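Local coordinates for protein NAD-dependent epimerase/dehydratase (Methanobrevibacter ruminantium, PDB 6DNT) that probably interconverts UDP-N-acetylglucosamine and its 4-epimer with the help of bound NAD, and here holds UDP-N-acetylmuramic acid in its sugar-nucleotide site, at residues D198-R203 / G267-A272; K103-H108 / N144-I149; I258-S263 / D317-K322; K135-C140 / L186-F191. All coordinates share one frame; numbering follows the deposited sequence.

Contact 1 of 4, residues D198-R203 / G267-A272; sequences DYVALR and GVINVA
Ala201 is gripped through both its backbone polar atoms: N gives to Gly267 O at 2.9 Å while O receives Ile269 N. Arg203 repeats the scheme, its N reaching Ile269 O at 2.8 Å and its O accepting Val271 N, so the odd residues of strand 199-203 do the bonding to strand 267-271. The ladder starts at Gly267 N on Tyr199 O. Weaker CA-H...O contacts, such as Val200 CA to Gly267 O, fill in between.

This register, with 28° between the strand directions, is a parallel pairing within the sheet of a Rossmann-like epimerase fold; on its other side strand 199-208 bonds to strand 147-153.

Among apolar groups, Val200, Leu202 and Ile269 share one face of the sheet, where Ser260 of helix 250-262 packs on Val200 and Leu202. Leu202 CD2 also meets Val271 CG2 at 3.7 Å. Gly267 N lies over one face of the Tyr199 ring, toward its rim.

Among polar side chains, Arg203 runs extended from CG to NE, which lays its guanidinium across Val268, whose CG2 stands 3.2 Å from NE, over one face of the group. Glu185 salt-bridges NH2, and Tyr157 OH and Glu167 O take NH1. Replacing Arg203 with a leucine would probably leave the Glu185 carboxylate without its charged mate. Tyr157 OH also bonds Asn270 OD1.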
# COMPACT_ATOMS: atom_id res chain seq x y z
N ASP A 198 7.80 -3.76 -16.27
CA ASP A 198 9.10 -3.54 -15.66
C ASP A 198 9.15 -2.16 -15.02
O ASP A 198 8.57 -1.22 -15.53
CB ASP A 198 10.20 -3.70 -16.71
CG ASP A 198 10.38 -5.16 -17.14
OD1 ASP A 198 9.94 -6.08 -16.41
OD2 ASP A 198 10.96 -5.37 -18.22
N TYR A 199 9.85 -2.06 -13.90
CA TYR A 199 9.85 -0.83 -13.12
C TYR A 199 11.07 -0.73 -12.23
O TYR A 199 11.65 -1.75 -11.85
CB TYR A 199 8.59 -0.74 -12.24
CG TYR A 199 8.67 -1.66 -11.03
CD1 TYR A 199 8.35 -2.99 -11.14
CD2 TYR A 199 9.14 -1.19 -9.80
CE1 TYR A 199 8.45 -3.84 -10.05
CE2 TYR A 199 9.26 -2.04 -8.72
CZ TYR A 199 8.90 -3.36 -8.84
OH TYR A 199 9.00 -4.22 -7.76
N VAL A 200 11.42 0.50 -11.88
CA VAL A 200 12.29 0.75 -10.74
C VAL A 200 11.58 1.78 -9.87
O VAL A 200 11.09 2.79 -10.38
CB VAL A 200 13.68 1.27 -11.13
CG1 VAL A 200 14.41 1.84 -9.92
CG2 VAL A 200 14.52 0.17 -11.77
N ALA A 201 11.52 1.52 -8.57
CA ALA A 201 11.04 2.47 -7.60
C ALA A 201 12.27 3.02 -6.89
O ALA A 201 13.10 2.27 -6.38
CB ALA A 201 10.10 1.79 -6.61
N LEU A 202 12.40 4.34 -6.88
CA LEU A 202 13.57 4.99 -6.30
C LEU A 202 13.18 5.65 -4.97
O LEU A 202 12.35 6.55 -4.96
CB LEU A 202 14.13 6.02 -7.27
CG LEU A 202 14.68 5.46 -8.59
CD1 LEU A 202 14.97 6.58 -9.58
CD2 LEU A 202 15.92 4.61 -8.37
N ARG A 203 13.78 5.22 -3.87
CA ARG A 203 13.50 5.82 -2.57
C ARG A 203 14.46 6.97 -2.34
O ARG A 203 15.61 6.76 -1.94
CB ARG A 203 13.60 4.79 -1.46
CG ARG A 203 12.50 3.75 -1.52
CD ARG A 203 12.66 2.72 -0.43
NE ARG A 203 11.62 1.70 -0.54
CZ ARG A 203 11.70 0.50 0.03
NH1 ARG A 203 12.74 0.14 0.78
NH2 ARG A 203 10.72 -0.36 -0.16
N GLY A 267 12.95 -3.38 -9.49
CA GLY A 267 12.89 -3.42 -8.03
C GLY A 267 13.00 -2.04 -7.43
O GLY A 267 12.69 -1.04 -8.09
N VAL A 268 13.48 -2.00 -6.19
CA VAL A 268 13.49 -0.77 -5.39
C VAL A 268 14.93 -0.45 -4.99
O VAL A 268 15.68 -1.37 -4.62
CB VAL A 268 12.54 -0.85 -4.17
CG1 VAL A 268 12.89 -2.00 -3.22
CG2 VAL A 268 12.51 0.46 -3.40
N ILE A 269 15.32 0.82 -5.10
CA ILE A 269 16.69 1.25 -4.83
C ILE A 269 16.66 2.57 -4.05
O ILE A 269 15.95 3.49 -4.44
CB ILE A 269 17.49 1.49 -6.14
CG1 ILE A 269 17.53 0.22 -7.01
CG2 ILE A 269 18.91 1.94 -5.84
CD1 ILE A 269 18.07 0.48 -8.40
N ASN A 270 17.43 2.65 -2.97
CA ASN A 270 17.65 3.92 -2.26
C ASN A 270 18.50 4.86 -3.11
O ASN A 270 19.49 4.43 -3.70
CB ASN A 270 18.42 3.70 -0.95
CG ASN A 270 17.63 2.97 0.09
OD1 ASN A 270 16.42 3.06 0.16
ND2 ASN A 270 18.34 2.25 0.96
N VAL A 271 18.15 6.15 -3.15
CA VAL A 271 19.00 7.13 -3.83
C VAL A 271 19.41 8.19 -2.82
O VAL A 271 18.59 8.96 -2.33
CB VAL A 271 18.35 7.77 -5.07
CG1 VAL A 271 19.41 8.48 -5.90
CG2 VAL A 271 17.67 6.70 -5.92
N ALA A 272 20.70 8.19 -2.50
CA ALA A 272 21.28 9.02 -1.47
C ALA A 272 22.80 8.93 -1.61
O ALA A 272 23.28 8.30 -2.55
CB ALA A 272 20.85 8.53 -0.10

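Contact 2 of 4, residues K103-H108 / N144-I149; sequences KDYVFH and NIKKVI
Asp104 and Lys146 run side by side and meet in a salt bridge, NZ lying 2.9 Å from OD1 on the anti lone pair of that oxygen. The other oxygen, OD2, is taken by Asn38 N. Lys146 NZ also gives to a water that donates in turn to Lys103 O and Asn144 O, and Lys146 N bonds Asp104 O at 3.0 Å with a bent N-H...O angle of 137°. An alanine in place of Asp104 is likely to leave the Lys146 ammonium without its charged partner and Asn38 N without this acceptor.

Further along, the parallel ladder is straighter: Val106 N to Lys147 O, Ile149 N to Val106 O at 2.8 Å and His108 N to Ile149 O, the last at 167°. The His108 ring is held at both nitrogens, ND1 by Thr42 OG1 and NE2 by Ser133 OG. Lys147 NZ is satisfied beyond the pair, by Ser260 O, Ser263 O and Tyr265 O.

In the conformer described, Ile149 CD1 sits over one face of the Phe107 ring, offset toward its rim, a CH-pi contact.

These neighbouring strands of the Rossmann sheet are connected by helix 122-142 in a beta-alpha-beta crossover. That helix packs Leu136 and Cys140 on Val106, while Phe107 and Ile149 meet Asn257 and Ala261 of helix 250-262, and strand 38-42 flanks 105-108.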
# COMPACT_ATOMS: atom_id res chain seq x y z
N LYS A 103 4.98 5.38 -26.43
CA LYS A 103 6.02 5.93 -25.57
C LYS A 103 6.94 4.81 -25.12
O LYS A 103 6.51 3.67 -25.01
CB LYS A 103 5.39 6.64 -24.38
CG LYS A 103 4.49 7.80 -24.76
CD LYS A 103 5.25 8.96 -25.39
CE LYS A 103 4.37 10.20 -25.50
NZ LYS A 103 3.29 10.04 -26.52
N ASP A 104 8.20 5.13 -24.85
CA ASP A 104 9.20 4.16 -24.42
C ASP A 104 9.27 4.03 -22.89
O ASP A 104 9.22 2.92 -22.35
CB ASP A 104 10.58 4.56 -24.93
CG ASP A 104 10.66 4.56 -26.45
OD1 ASP A 104 10.48 3.49 -27.06
OD2 ASP A 104 10.87 5.64 -27.04
N TYR A 105 9.41 5.16 -22.20
CA TYR A 105 9.61 5.18 -20.75
C TYR A 105 8.68 6.19 -20.11
O TYR A 105 8.33 7.20 -20.74
CB TYR A 105 11.04 5.56 -20.40
CG TYR A 105 12.08 4.67 -21.00
CD1 TYR A 105 12.14 3.32 -20.65
CD2 TYR A 105 13.01 5.16 -21.91
CE1 TYR A 105 13.10 2.49 -21.19
CE2 TYR A 105 13.97 4.32 -22.46
CZ TYR A 105 14.01 2.99 -22.11
OH TYR A 105 14.96 2.17 -22.65
N VAL A 106 8.29 5.92 -18.86
CA VAL A 106 7.47 6.81 -18.07
C VAL A 106 8.17 7.07 -16.74
O VAL A 106 8.49 6.15 -16.01
CB VAL A 106 6.07 6.22 -17.81
CG1 VAL A 106 5.27 7.11 -16.89
CG2 VAL A 106 5.35 6.00 -19.14
N PHE A 107 8.43 8.35 -16.47
CA PHE A 107 9.02 8.79 -15.20
C PHE A 107 7.88 9.39 -14.41
O PHE A 107 7.31 10.41 -14.83
CB PHE A 107 10.11 9.82 -15.44
CG PHE A 107 11.25 9.32 -16.25
CD1 PHE A 107 11.21 9.41 -17.65
CD2 PHE A 107 12.37 8.74 -15.65
CE1 PHE A 107 12.26 8.94 -18.42
CE2 PHE A 107 13.42 8.27 -16.43
CZ PHE A 107 13.35 8.36 -17.80
N HIS A 108 7.51 8.76 -13.30
CA HIS A 108 6.35 9.21 -12.55
C HIS A 108 6.79 9.98 -11.30
O HIS A 108 7.10 9.39 -10.28
CB HIS A 108 5.45 8.02 -12.19
CG HIS A 108 4.25 8.40 -11.41
ND1 HIS A 108 3.55 9.56 -11.63
CD2 HIS A 108 3.58 7.74 -10.43
CE1 HIS A 108 2.53 9.62 -10.79
NE2 HIS A 108 2.52 8.52 -10.06
N ASN A 144 2.37 -1.46 -23.11
CA ASN A 144 3.65 -2.17 -23.16
C ASN A 144 4.85 -1.23 -23.04
O ASN A 144 5.86 -1.37 -23.74
CB ASN A 144 3.72 -3.03 -24.44
CG ASN A 144 2.50 -3.91 -24.61
OD1 ASN A 144 2.34 -4.87 -23.87
ND2 ASN A 144 1.63 -3.57 -25.56
N ILE A 145 4.72 -0.27 -22.12
CA ILE A 145 5.80 0.66 -21.78
C ILE A 145 7.01 -0.17 -21.32
O ILE A 145 6.85 -1.12 -20.55
CB ILE A 145 5.31 1.61 -20.65
CG1 ILE A 145 4.27 2.61 -21.21
CG2 ILE A 145 6.46 2.35 -19.95
CD1 ILE A 145 4.75 3.51 -22.32
N LYS A 146 8.20 0.17 -21.82
CA LYS A 146 9.40 -0.61 -21.52
C LYS A 146 9.77 -0.53 -20.06
O LYS A 146 10.19 -1.52 -19.47
CB LYS A 146 10.60 -0.18 -22.37
CG LYS A 146 10.46 -0.58 -23.83
CD LYS A 146 11.55 0.06 -24.69
CE LYS A 146 11.23 -0.04 -26.17
NZ LYS A 146 9.99 0.69 -26.55
N LYS A 147 9.61 0.64 -19.45
CA LYS A 147 9.92 0.78 -18.03
C LYS A 147 9.21 1.98 -17.42
O LYS A 147 9.11 3.04 -18.06
CB LYS A 147 11.42 0.94 -17.83
CG LYS A 147 11.89 0.67 -16.41
CD LYS A 147 12.77 -0.55 -16.35
CE LYS A 147 13.48 -0.65 -15.03
NZ LYS A 147 14.91 -1.02 -15.21
N VAL A 148 8.80 1.83 -16.16
CA VAL A 148 8.28 2.91 -15.33
C VAL A 148 9.34 3.24 -14.28
O VAL A 148 9.86 2.32 -13.65
CB VAL A 148 7.00 2.46 -14.60
CG1 VAL A 148 6.57 3.50 -13.57
CG2 VAL A 148 5.89 2.15 -15.60
N ILE A 149 9.67 4.52 -14.07
CA ILE A 149 10.64 4.89 -13.05
C ILE A 149 9.81 5.71 -12.08
O ILE A 149 9.33 6.78 -12.44
CB ILE A 149 11.83 5.66 -13.63
CG1 ILE A 149 12.49 4.87 -14.79
CG2 ILE A 149 12.84 5.91 -12.52
CD1 ILE A 149 11.82 5.04 -16.15
O HOH W 1 7.50 1.05 -24.91

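Contact 3 of 4, residues I258-S263 / D317-K322; sequences ILSAES and DKISFK
Ser263 turns OG anti to its own nitrogen (chi1 176°) and Ile319 sets CG1 between its backbone N and carbonyl carbon (chi1 58°); together these torsions bring the hydroxyl to Lys318 O and the isoleucine branches against the end of helix 250-262. The hydrogen bond from Ser263 OG to Lys318 O measures 3.1 Å, with the donor tilted 23° from the carbonyl plane. The same hydroxyl bonds Tyr265 N, which fixes its rotation from a second direction.

Ile319 lies against two serines. Its CD1 is 3.5 Å from Ser260 OG, an oxygen already bonded to Ala256 O within the helix, and its CG2 is 3.9 Å from Ser263 CB. The methyl thus meets a hydroxyl whose bond is made within the helix.

Leu259 makes the remaining contacts. Its CB stands 3.5 Å from Ile319 O, and its CD1 touches the Phe321 side chain, 3.6 Å from CD1 of the ring, the two side chains crossing at about a right angle. A water bridges the backbones here, donating to Leu259 O at 2.9 Å and to Ile319 O at 3.1 Å.

The segment 317-322, in the loop between strand 297-299 and helix 328-341, is thereby fastened to the C-terminal end of helix 250-262. Phe321 continues along that helix onto Glu252, Lys255 and Ala256, while Ser260 packs inward on Val200 and Leu202 of strand 199-208.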
# COMPACT_ATOMS: atom_id res chain seq x y z
N ILE A 258 17.45 8.40 -14.97
CA ILE A 258 17.79 8.08 -16.36
C ILE A 258 18.53 6.74 -16.44
O ILE A 258 18.20 5.91 -17.30
CB ILE A 258 18.58 9.22 -17.01
CG1 ILE A 258 17.66 10.45 -17.11
CG2 ILE A 258 19.07 8.83 -18.40
CD1 ILE A 258 18.37 11.76 -17.41
N LEU A 259 19.47 6.52 -15.54
CA LEU A 259 20.16 5.23 -15.45
C LEU A 259 19.21 4.07 -15.12
O LEU A 259 19.39 2.97 -15.64
CB LEU A 259 21.31 5.30 -14.43
CG LEU A 259 22.50 6.15 -14.87
CD1 LEU A 259 23.44 6.41 -13.71
CD2 LEU A 259 23.26 5.47 -16.01
N SER A 260 18.20 4.32 -14.28
CA SER A 260 17.21 3.29 -13.95
C SER A 260 16.38 2.87 -15.16
O SER A 260 16.03 1.68 -15.32
CB SER A 260 16.27 3.77 -12.84
OG SER A 260 16.98 3.99 -11.64
N ALA A 261 16.05 3.85 -16.00
CA ALA A 261 15.29 3.60 -17.21
C ALA A 261 16.07 2.69 -18.15
O ALA A 261 15.49 1.81 -18.79
CB ALA A 261 14.95 4.90 -17.92
N GLU A 262 17.38 2.90 -18.22
CA GLU A 262 18.27 2.15 -19.12
C GLU A 262 18.69 0.79 -18.57
O GLU A 262 19.18 -0.05 -19.33
CB GLU A 262 19.53 2.98 -19.41
CG GLU A 262 19.26 4.30 -20.10
CD GLU A 262 20.49 5.19 -20.21
OE1 GLU A 262 21.36 5.16 -19.31
OE2 GLU A 262 20.57 5.93 -21.21
N SER A 263 18.51 0.56 -17.27
CA SER A 263 18.92 -0.67 -16.59
C SER A 263 17.98 -1.83 -16.86
O SER A 263 16.79 -1.62 -17.13
CB SER A 263 18.98 -0.42 -15.08
OG SER A 263 19.29 -1.61 -14.34
N ASP A 317 24.60 0.05 -7.33
CA ASP A 317 25.34 -0.77 -8.29
C ASP A 317 24.41 -1.42 -9.32
O ASP A 317 24.82 -1.62 -10.46
CB ASP A 317 26.16 -1.88 -7.58
CG ASP A 317 27.14 -1.33 -6.56
OD1 ASP A 317 27.40 -0.11 -6.54
OD2 ASP A 317 27.65 -2.13 -5.74
N LYS A 318 23.18 -1.72 -8.93
CA LYS A 318 22.18 -2.31 -9.84
C LYS A 318 21.84 -1.44 -11.04
O LYS A 318 21.41 -1.97 -12.06
CB LYS A 318 20.87 -2.65 -9.10
CG LYS A 318 20.98 -3.65 -7.96
CD LYS A 318 21.44 -5.01 -8.45
CE LYS A 318 21.22 -6.09 -7.39
NZ LYS A 318 22.04 -5.85 -6.17
N ILE A 319 22.00 -0.13 -10.92
CA ILE A 319 21.79 0.79 -12.04
C ILE A 319 23.08 1.48 -12.49
O ILE A 319 23.05 2.47 -13.21
CB ILE A 319 20.67 1.82 -11.73
CG1 ILE A 319 20.98 2.64 -10.47
CG2 ILE A 319 19.34 1.10 -11.55
CD1 ILE A 319 20.20 3.93 -10.40
N SER A 320 24.22 0.92 -12.09
CA SER A 320 25.54 1.47 -12.39
C SER A 320 25.67 2.97 -12.06
O SER A 320 26.25 3.73 -12.84
CB SER A 320 25.90 1.20 -13.86
OG SER A 320 25.77 -0.18 -14.14
N PHE A 321 25.14 3.38 -10.91
CA PHE A 321 25.23 4.77 -10.49
C PHE A 321 26.16 4.96 -9.30
O PHE A 321 26.01 4.31 -8.27
CB PHE A 321 23.84 5.32 -10.17
CG PHE A 321 23.83 6.78 -9.81
CD1 PHE A 321 24.54 7.73 -10.57
CD2 PHE A 321 23.08 7.23 -8.73
CE1 PHE A 321 24.52 9.08 -10.23
CE2 PHE A 321 23.06 8.58 -8.38
CZ PHE A 321 23.77 9.50 -9.14
N LYS A 322 27.15 5.84 -9.47
CA LYS A 322 28.06 6.25 -8.40
C LYS A 322 27.90 7.76 -8.25
O LYS A 322 28.42 8.51 -9.07
CB LYS A 322 29.52 5.89 -8.74
CG LYS A 322 29.91 4.44 -8.46
CD LYS A 322 31.36 4.13 -8.84
CE LYS A 322 31.75 2.69 -8.54
NZ LYS A 322 33.15 2.36 -8.92
O HOH W 2 21.95 1.64 -16.04

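Contact 4 of 4, residues K135-C140 / L186-F191; sequences KLFIAC and LYLKSF
Phe137 presents one face of its ring to Leu188, whose CD2 lies over the centre, 3.6 Å from the centroid and only 5° off the ring normal. This CH-pi contact joins helices 122-142 and 176-195, two neighbouring helices that pack on one face of the Rossmann sheet. The segment axes come within 11.0 Å at an angle of 20°, and at that separation large side chains have to bridge the gap; the nearest CA atoms, those of Phe137 and Leu188, are 7.6 Å apart.

Leu188 meets the ring with more than one atom: CG comes 3.7 Å from Phe137 CE2, and the two side chains cross at about a right angle. With CG of Phe137 anti to its carbonyl carbon (chi1 -58°), the ring projects across the groove to reach this leucine. Tyr187 CB approaches the same ring at its edge, near the plane. The tyrosine then leads away to the second subunit, where its OH bonds Asn126 and Gln180 of that chain, so the helix pair also belongs to the dimer interface; Pro122 of the second subunit packs on Ile138.

Phe191, one turn after Tyr187 in helix 176-195, points its ring edge at the Phe137 backbone, with Phe137 O near the ring plane, and Leu134 and Lys141 of helix 122-142 lie against it as well. In its own helix Tyr187 O accepts both Phe191 N and Ser190 OG. At the far end of the ring, Phe191 CZ reaches Ile138 CG1 at 3.8 Å.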
# COMPACT_ATOMS: atom_id res chain seq x y z
N LYS A 135 -3.88 4.61 -12.11
CA LYS A 135 -4.38 4.88 -13.47
C LYS A 135 -3.23 4.94 -14.46
O LYS A 135 -3.33 4.43 -15.59
CB LYS A 135 -5.21 6.17 -13.54
CG LYS A 135 -6.59 6.06 -12.93
CD LYS A 135 -7.38 7.33 -13.18
CE LYS A 135 -8.85 7.22 -12.79
NZ LYS A 135 -9.60 8.46 -13.15
N LEU A 136 -2.12 5.55 -14.05
CA LEU A 136 -0.95 5.62 -14.89
C LEU A 136 -0.35 4.23 -15.15
O LEU A 136 -0.02 3.88 -16.29
CB LEU A 136 0.11 6.57 -14.29
CG LEU A 136 1.42 6.75 -15.05
CD1 LEU A 136 1.20 7.51 -16.35
CD2 LEU A 136 2.44 7.44 -14.15
N PHE A 137 -0.23 3.44 -14.09
CA PHE A 137 0.37 2.12 -14.21
C PHE A 137 -0.48 1.19 -15.10
O PHE A 137 0.07 0.36 -15.83
CB PHE A 137 0.60 1.46 -12.84
CG PHE A 137 1.48 2.25 -11.89
CD1 PHE A 137 2.37 3.23 -12.32
CD2 PHE A 137 1.41 1.97 -10.52
CE1 PHE A 137 3.14 3.93 -11.40
CE2 PHE A 137 2.20 2.65 -9.61
CZ PHE A 137 3.06 3.62 -10.05
N ILE A 138 -1.80 1.35 -15.04
CA ILE A 138 -2.71 0.59 -15.93
C ILE A 138 -2.45 0.96 -17.39
O ILE A 138 -2.28 0.10 -18.25
CB ILE A 138 -4.19 0.81 -15.54
CG1 ILE A 138 -4.49 0.16 -14.19
CG2 ILE A 138 -5.11 0.25 -16.62
CD1 ILE A 138 -5.77 0.65 -13.53
N ALA A 139 -2.37 2.26 -17.66
CA ALA A 139 -2.02 2.72 -19.00
C ALA A 139 -0.62 2.28 -19.42
O ALA A 139 -0.40 2.03 -20.60
CB ALA A 139 -2.17 4.23 -19.10
N CYS A 140 0.33 2.19 -18.49
CA CYS A 140 1.68 1.69 -18.81
C CYS A 140 1.62 0.25 -19.30
O CYS A 140 2.19 -0.07 -20.35
CB CYS A 140 2.62 1.77 -17.61
SG CYS A 140 3.14 3.44 -17.15
N LEU A 186 4.08 -1.31 -3.89
CA LEU A 186 3.41 -2.61 -3.86
C LEU A 186 2.61 -2.84 -5.12
O LEU A 186 2.59 -3.94 -5.65
CB LEU A 186 2.49 -2.72 -2.64
CG LEU A 186 3.24 -2.72 -1.31
CD1 LEU A 186 2.28 -2.48 -0.15
CD2 LEU A 186 4.05 -3.98 -1.13
N TYR A 187 1.93 -1.81 -5.61
CA TYR A 187 1.23 -1.95 -6.88
C TYR A 187 2.20 -2.28 -8.01
O TYR A 187 1.90 -3.14 -8.86
CB TYR A 187 0.42 -0.72 -7.23
CG TYR A 187 -1.04 -0.76 -6.85
CD1 TYR A 187 -1.84 -1.87 -7.15
CD2 TYR A 187 -1.64 0.33 -6.26
CE1 TYR A 187 -3.18 -1.88 -6.85
CE2 TYR A 187 -2.99 0.34 -5.95
CZ TYR A 187 -3.76 -0.78 -6.25
OH TYR A 187 -5.10 -0.80 -6.01
N LEU A 188 3.36 -1.62 -8.03
CA LEU A 188 4.34 -1.89 -9.09
C LEU A 188 4.81 -3.34 -9.05
O LEU A 188 4.87 -4.00 -10.09
CB LEU A 188 5.51 -0.92 -9.04
CG LEU A 188 5.17 0.48 -9.53
CD1 LEU A 188 6.23 1.49 -9.12
CD2 LEU A 188 4.95 0.52 -11.04
N LYS A 189 5.10 -3.84 -7.86
CA LYS A 189 5.46 -5.25 -7.69
C LYS A 189 4.34 -6.14 -8.26
O LYS A 189 4.60 -7.05 -9.07
CB LYS A 189 5.76 -5.56 -6.22
CG LYS A 189 5.93 -7.04 -5.89
CD LYS A 189 7.03 -7.72 -6.70
CE LYS A 189 7.13 -9.19 -6.32
NZ LYS A 189 8.30 -9.81 -6.97
N SER A 190 3.09 -5.85 -7.89
CA SER A 190 1.98 -6.67 -8.35
C SER A 190 1.77 -6.58 -9.86
O SER A 190 1.33 -7.55 -10.48
CB SER A 190 0.69 -6.32 -7.60
OG SER A 190 0.07 -5.13 -8.06
N PHE A 191 2.04 -5.42 -10.44
CA PHE A 191 1.92 -5.24 -11.90
C PHE A 191 3.04 -5.96 -12.65
O PHE A 191 2.82 -6.43 -13.77
CB PHE A 191 1.84 -3.75 -12.27
CG PHE A 191 0.45 -3.18 -12.23
CD1 PHE A 191 -0.40 -3.42 -11.16
CD2 PHE A 191 -0.01 -2.39 -13.28
CE1 PHE A 191 -1.68 -2.89 -11.13
CE2 PHE A 191 -1.30 -1.88 -13.27
CZ PHE A 191 -2.13 -2.12 -12.18

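How the contacts relate
Contacts 1 and 2 are two pairings of one sheet, joined through strands 147-153 and 199-208: Val200 N probably hydrogen-bonds Val148 O at 3.0 Å, and the two contact centres lie 14 Å apart. Contact 3 packs on one face, where Leu202 CD2 meets Ser260 OG at 3.5 Å and Lys147 NZ reaches Ser260 O at 2.9 Å. Contact 4 is on the other, with His108 CG 3.4 Å from Leu136 CD2; contacts 3 and 4 do not touch, their nearest atoms about 11 Å apart. The side chain of Arg203 is about 8 Å from both NAD and the bound UDP-N-acetylmuramic acid, and that of His108 about 7 Å from NAD.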